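K5 lyase (Enterobacteria phage k1-5, PDB 2X3H) cleaves the K5 capsular polysaccharide, a heparosan-type glycosaminoglycan, by an eliminative lyase mechanism and probably serves the phage as a tail spike. Local coordinates at residues A[376-379]-A[380-384]; A[267-271]-A[272-276]. One frame throughout, in Å; residues are numbered along the deposited sequence.

Overall arrangement
Both contacts are local turns that carry the chain off one short parallel strand and toward the next, in the elongated, beta-helix-like body of this trimeric protein. Their centres lie about 20 Å apart and their nearest atoms about 14 Å, so they do not touch. Interaction 2 comes first, leaving strand 266-268 by a broad reversal: Asn267, Ala274 and Pro275 are buried at its base, Gly271, Pro272 and Ile273 exposed at its tip. Interaction 1 leaves strand 376-378 by a compact type I turn, with Phe378 and Ser382 buried and Ser380 exposed. There a serine grips one carbonyl through both its backbone N and its hydroxyl; in interaction 2 a threonine hydroxyl bridges two backbone groups, while proline and alanine supply apolar packing.

Interaction 1: A[376-379]-A[380-384]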
ATOM      1  N   ILE A 376      -7.236   9.415 -18.032  1.00  5.00           N
ATOM      2  CA  ILE A 376      -6.508   8.239 -18.543  1.00  6.01           C
ATOM      3  C   ILE A 376      -6.171   8.388 -20.018  1.00  6.24           C
ATOM      4  O   ILE A 376      -7.009   8.860 -20.800  1.00  6.22           O
ATOM      5  CB  ILE A 376      -7.348   6.947 -18.354  1.00  6.65           C
ATOM      6  CG1 ILE A 376      -7.680   6.741 -16.880  1.00  8.41           C
ATOM      7  CG2 ILE A 376      -6.599   5.713 -18.853  1.00  6.88           C
ATOM      8  CD1 ILE A 376      -8.894   5.837 -16.644  1.00 11.60           C
ATOM      9  N   THR A 377      -4.955   7.985 -20.409  1.00  5.88           N
ATOM     10  CA  THR A 377      -4.602   7.888 -21.835  1.00  6.06           C
ATOM     11  C   THR A 377      -4.161   6.469 -22.169  1.00  5.91           C
ATOM     12  O   THR A 377      -3.180   5.976 -21.597  1.00  6.63           O
ATOM     13  CB  THR A 377      -3.473   8.871 -22.229  1.00  7.40           C
ATOM     14  OG1 THR A 377      -3.927  10.227 -22.067  1.00  9.43           O
ATOM     15  CG2 THR A 377      -3.051   8.631 -23.672  1.00  7.15           C
ATOM     16  N   PHE A 378      -4.906   5.828 -23.069  1.00  5.58           N
ATOM     17  CA  PHE A 378      -4.549   4.517 -23.612  1.00  5.24           C
ATOM     18  C   PHE A 378      -4.073   4.785 -25.033  1.00  5.23           C
ATOM     19  O   PHE A 378      -4.878   5.177 -25.888  1.00  5.47           O
ATOM     20  CB  PHE A 378      -5.772   3.594 -23.703  1.00  5.01           C
ATOM     21  CG  PHE A 378      -6.350   3.176 -22.377  1.00  3.91           C
ATOM     22  CD1 PHE A 378      -5.578   2.497 -21.438  1.00  3.67           C
ATOM     23  CD2 PHE A 378      -7.682   3.409 -22.100  1.00  4.29           C
ATOM     24  CE1 PHE A 378      -6.114   2.086 -20.231  1.00  3.54           C
ATOM     25  CE2 PHE A 378      -8.239   2.990 -20.892  1.00  4.15           C
ATOM     26  CZ  PHE A 378      -7.450   2.333 -19.955  1.00  3.74           C
ATOM     27  N   GLU A 379      -2.787   4.586 -25.305  1.00  5.40           N
ATOM     28  CA  GLU A 379      -2.299   4.824 -26.663  1.00  6.72           C
ATOM     29  C   GLU A 379      -2.717   3.675 -27.583  1.00  7.39           C
ATOM     30  O   GLU A 379      -3.129   2.612 -27.124  1.00  6.94           O
ATOM     31  CB  GLU A 379      -0.786   5.099 -26.687  1.00  7.05           C
ATOM     32  CG  GLU A 379      -0.433   6.322 -25.847  1.00  8.04           C
ATOM     33  CD  GLU A 379       0.964   6.890 -26.065  1.00  8.38           C
ATOM     34  OE1 GLU A 379       1.805   6.260 -26.750  1.00  8.90           O
ATOM     35  OE2 GLU A 379       1.211   7.980 -25.498  1.00  9.15           O
ATOM     36  N   SER A 380      -2.638   3.895 -28.892  1.00  9.14           N
ATOM     37  CA  SER A 380      -3.371   3.022 -29.804  1.00 10.98           C
ATOM     38  C   SER A 380      -2.978   1.536 -29.791  1.00 11.41           C
ATOM     39  O   SER A 380      -3.812   0.680 -30.097  1.00 11.85           O
ATOM     40  CB  SER A 380      -3.380   3.599 -31.223  1.00 13.93           C
ATOM     41  OG  SER A 380      -2.171   3.321 -31.865  1.00 16.90           O
ATOM     42  N   GLY A 381      -1.744   1.227 -29.414  1.00 10.22           N
ATOM     43  CA  GLY A 381      -1.299  -0.177 -29.390  1.00  8.63           C
ATOM     44  C   GLY A 381      -1.438  -0.837 -28.023  1.00  7.34           C
ATOM     45  O   GLY A 381      -1.042  -1.990 -27.852  1.00  7.19           O
ATOM     46  N   SER A 382      -1.994  -0.110 -27.052  1.00  5.72           N
ATOM     47  CA  SER A 382      -2.024  -0.607 -25.662  1.00  5.35           C
ATOM     48  C   SER A 382      -3.178  -1.587 -25.467  1.00  5.85           C
ATOM     49  O   SER A 382      -4.251  -1.384 -26.036  1.00  5.73           O
ATOM     50  CB  SER A 382      -2.115   0.561 -24.653  1.00  6.40           C
ATOM     51  OG  SER A 382      -3.357   1.252 -24.746  1.00  6.27           O
ATOM     52  N   THR A 383      -2.952  -2.632 -24.663  1.00  5.37           N
ATOM     53  CA  THR A 383      -3.963  -3.690 -24.473  1.00  5.22           C
ATOM     54  C   THR A 383      -3.990  -4.230 -23.040  1.00  4.65           C
ATOM     55  O   THR A 383      -2.975  -4.236 -22.353  1.00  3.12           O
ATOM     56  CB  THR A 383      -3.700  -4.891 -25.417  1.00  6.05           C
ATOM     57  OG1 THR A 383      -2.432  -5.493 -25.115  1.00  6.90           O
ATOM     58  CG2 THR A 383      -3.707  -4.450 -26.878  1.00  6.75           C
ATOM     59  N   ARG A 384      -5.160  -4.711 -22.622  1.00  3.90           N
ATOM     60  CA  ARG A 384      -5.314  -5.444 -21.353  1.00  3.80           C
ATOM     61  C   ARG A 384      -4.854  -4.645 -20.127  1.00  4.25           C
ATOM     62  O   ARG A 384      -4.434  -5.221 -19.127  1.00  3.63           O
ATOM     63  CB  ARG A 384      -4.619  -6.819 -21.422  1.00  4.72           C
ATOM     64  CG  ARG A 384      -5.248  -7.774 -22.433  1.00  6.58           C
ATOM     65  CD  ARG A 384      -4.709  -9.188 -22.211  1.00  8.15           C
ATOM     66  NE  ARG A 384      -5.462  -9.773 -21.114  1.00 12.36           N
ATOM     67  CZ  ARG A 384      -5.190 -10.871 -20.449  1.00 14.90           C
ATOM     68  NH1 ARG A 384      -4.070 -11.559 -20.684  1.00 17.56           N
ATOM     69  NH2 ARG A 384      -6.037 -11.266 -19.504  1.00 12.06           N
TER
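The hydroxyl of Ser382 lies against the root of the Phe378 side chain, OG standing 3.5 Å from Phe378 CB and meeting the ring only obliquely. With chi1 at 67°, that OG sits between its own backbone N and carbonyl carbon, which turns it back toward Glu379. There it gives a hydrogen bond of 2.7 Å from Ser382 OG to Glu379 O, lying in the carbonyl plane on a lone pair. The backbone makes a second bond to the same oxygen, Ser382 N to Glu379 O at 3.0 Å, nearly straight at 163° but arriving from above the carbonyl plane. This backbone bond closes the type I beta turn from Glu379 to Ser382, which carries the chain off strand 376-378 in the parallel, beta-helix-like body, and the hydroxyl reinforces it. Serine suits this corner because its short side chain can reach back to the turn's first carbonyl; its OG is also hydrogen-bonded to Asn418. The carboxylate of Glu379 leads away from the turn on an extended chain: OE2 forms a salt bridge with Arg354 NE, while OE1 is hydrogen-bonded to the backbone N of Gly357. A large apolar ring suits the buried position of Phe378, where it packs on Val420 and the Phe355 ring, and Ile376 CG2 lies 3.6 Å above one face of the Phe378 ring, offset toward the rim.

Interaction 2: A[267-271]-A[272-276]; sequences NGTEG and PIAPS
The chain doubles back here, the run from 267 to 271 and that from 272 to 275 pointing 155° apart, with Thr269 and Ala274 facing each other at 5.3 Å between their CA atoms. Within this reversal, which leaves strand 266-268 of the parallel, beta-helix-like body, Thr269 forms an ST turn: Gly271 N donates to Thr269 OG1 at 3.0 Å, with an N-H...O angle of 163°. The same hydroxyl donates across the loop, Thr269 OG1 to Ile273 O at 2.7 Å, from above the carbonyl plane. Threonine suits the place because it offers both an acceptor and a donor here, along with a methyl for packing. Its chi1 of -173° sets OG1 anti to the backbone N and leaves Thr269 CG2 to rest 3.8 Å from Ala274 CB. Ala274, buried, meets that methyl with its own; its small side chain suits the close approach of the two backbones. Toward the base of the loop, the Asn267 side chain and the Pro275 ring lie alongside each other, running opposite ways, Asn267 CB lying 4.0 Å from Pro275 CG, while the amide end of Asn267 donates through ND2 to Ala295 O. The compact Pro275 ring also packs on Leu244 of the neighbouring strand, and Pro275 CD comes to 3.3 Å from Gly268 O.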
ATOM      1  N   ASN A 267      12.508   4.787 -14.761  1.00  5.65           N
ATOM      2  CA  ASN A 267      13.072   3.505 -15.184  1.00  6.02           C
ATOM      3  C   ASN A 267      13.470   3.597 -16.648  1.00  6.19           C
ATOM      4  O   ASN A 267      12.610   3.746 -17.516  1.00  6.49           O
ATOM      5  CB  ASN A 267      12.044   2.384 -15.017  1.00  6.49           C
ATOM      6  CG  ASN A 267      11.828   2.017 -13.575  1.00  7.70           C
ATOM      7  OD1 ASN A 267      12.641   2.349 -12.716  1.00  8.76           O
ATOM      8  ND2 ASN A 267      10.718   1.332 -13.289  1.00  7.65           N
ATOM      9  N   GLY A 268      14.766   3.540 -16.923  1.00  5.00           N
ATOM     10  CA  GLY A 268      15.232   3.712 -18.300  1.00  5.93           C
ATOM     11  C   GLY A 268      16.149   2.597 -18.765  1.00  6.38           C
ATOM     12  O   GLY A 268      16.573   1.761 -17.982  1.00  5.49           O
ATOM     13  N   THR A 269      16.449   2.599 -20.059  1.00  7.72           N
ATOM     14  CA  THR A 269      17.417   1.645 -20.587  1.00  8.42           C
ATOM     15  C   THR A 269      18.015   2.126 -21.901  1.00  9.42           C
ATOM     16  O   THR A 269      17.373   2.864 -22.651  1.00  9.95           O
ATOM     17  CB  THR A 269      16.783   0.264 -20.800  1.00  8.42           C
ATOM     18  OG1 THR A 269      17.821  -0.655 -21.162  1.00  8.86           O
ATOM     19  CG2 THR A 269      15.712   0.314 -21.883  1.00  7.98           C
ATOM     20  N   GLU A 270      19.264   1.728 -22.146  1.00 10.46           N
ATOM     21  CA  GLU A 270      19.897   1.942 -23.443  1.00 12.76           C
ATOM     22  C   GLU A 270      20.051   0.607 -24.176  1.00 13.11           C
ATOM     23  O   GLU A 270      20.716   0.531 -25.215  1.00 14.31           O
ATOM     24  CB  GLU A 270      21.258   2.622 -23.264  1.00 14.21           C
ATOM     25  CG  GLU A 270      21.151   4.056 -22.767  1.00 16.94           C
ATOM     26  CD  GLU A 270      22.491   4.644 -22.335  1.00 18.83           C
ATOM     27  OE1 GLU A 270      23.545   4.021 -22.601  1.00 20.83           O
ATOM     28  OE2 GLU A 270      22.487   5.743 -21.739  1.00 19.69           O
ATOM     29  N   GLY A 271      19.442  -0.443 -23.630  1.00 12.80           N
ATOM     30  CA  GLY A 271      19.501  -1.770 -24.241  1.00 12.05           C
ATOM     31  C   GLY A 271      18.130  -2.360 -24.507  1.00 11.70           C
ATOM     32  O   GLY A 271      17.115  -1.662 -24.396  1.00 11.46           O
ATOM     33  N   PRO A 272      18.083  -3.649 -24.874  1.00 11.41           N
ATOM     34  CA  PRO A 272      16.805  -4.295 -25.184  1.00 10.94           C
ATOM     35  C   PRO A 272      15.975  -4.667 -23.957  1.00 11.05           C
ATOM     36  O   PRO A 272      14.782  -4.976 -24.099  1.00 12.90           O
ATOM     37  CB  PRO A 272      17.228  -5.578 -25.911  1.00 11.07           C
ATOM     38  CG  PRO A 272      18.590  -5.886 -25.358  1.00 10.51           C
ATOM     39  CD  PRO A 272      19.236  -4.559 -25.037  1.00 10.95           C
ATOM     40  N   ILE A 273      16.600  -4.651 -22.781  1.00 10.00           N
ATOM     41  CA  ILE A 273      15.920  -5.034 -21.538  1.00 10.25           C
ATOM     42  C   ILE A 273      15.910  -3.853 -20.583  1.00  8.47           C
ATOM     43  O   ILE A 273      16.923  -3.151 -20.440  1.00  8.22           O
ATOM     44  CB  ILE A 273      16.594  -6.243 -20.884  1.00 11.74           C
ATOM     45  CG1 ILE A 273      16.435  -7.472 -21.790  1.00 13.18           C
ATOM     46  CG2 ILE A 273      16.001  -6.522 -19.492  1.00 12.56           C
ATOM     47  CD1 ILE A 273      17.080  -8.722 -21.242  1.00 16.47           C
ATOM     48  N   ALA A 274      14.757  -3.646 -19.939  1.00  6.93           N
ATOM     49  CA  ALA A 274      14.565  -2.517 -19.013  1.00  5.99           C
ATOM     50  C   ALA A 274      14.299  -3.013 -17.592  1.00  5.68           C
ATOM     51  O   ALA A 274      14.036  -4.201 -17.385  1.00  5.44           O
ATOM     52  CB  ALA A 274      13.423  -1.628 -19.498  1.00  6.79           C
ATOM     53  N   PRO A 275      14.386  -2.109 -16.610  1.00  5.91           N
ATOM     54  CA  PRO A 275      14.195  -2.486 -15.202  1.00  5.08           C
ATOM     55  C   PRO A 275      12.897  -3.263 -14.986  1.00  5.11           C
ATOM     56  O   PRO A 275      11.828  -2.845 -15.455  1.00  4.26           O
ATOM     57  CB  PRO A 275      14.172  -1.139 -14.470  1.00  6.38           C
ATOM     58  CG  PRO A 275      15.002  -0.248 -15.351  1.00  6.46           C
ATOM     59  CD  PRO A 275      14.694  -0.679 -16.764  1.00  6.19           C
ATOM     60  N   SER A 276      13.021  -4.394 -14.295  1.00  4.51           N
ATOM     61  CA  SER A 276      11.916  -5.340 -14.125  1.00  4.63           C
ATOM     62  C   SER A 276      12.005  -5.948 -12.729  1.00  4.68           C
ATOM     63  O   SER A 276      13.095  -6.063 -12.163  1.00  4.91           O
ATOM     64  CB  SER A 276      12.010  -6.451 -15.187  1.00  5.31           C
ATOM     65  OG  SER A 276      11.913  -5.932 -16.511  1.00  7.29           O
TER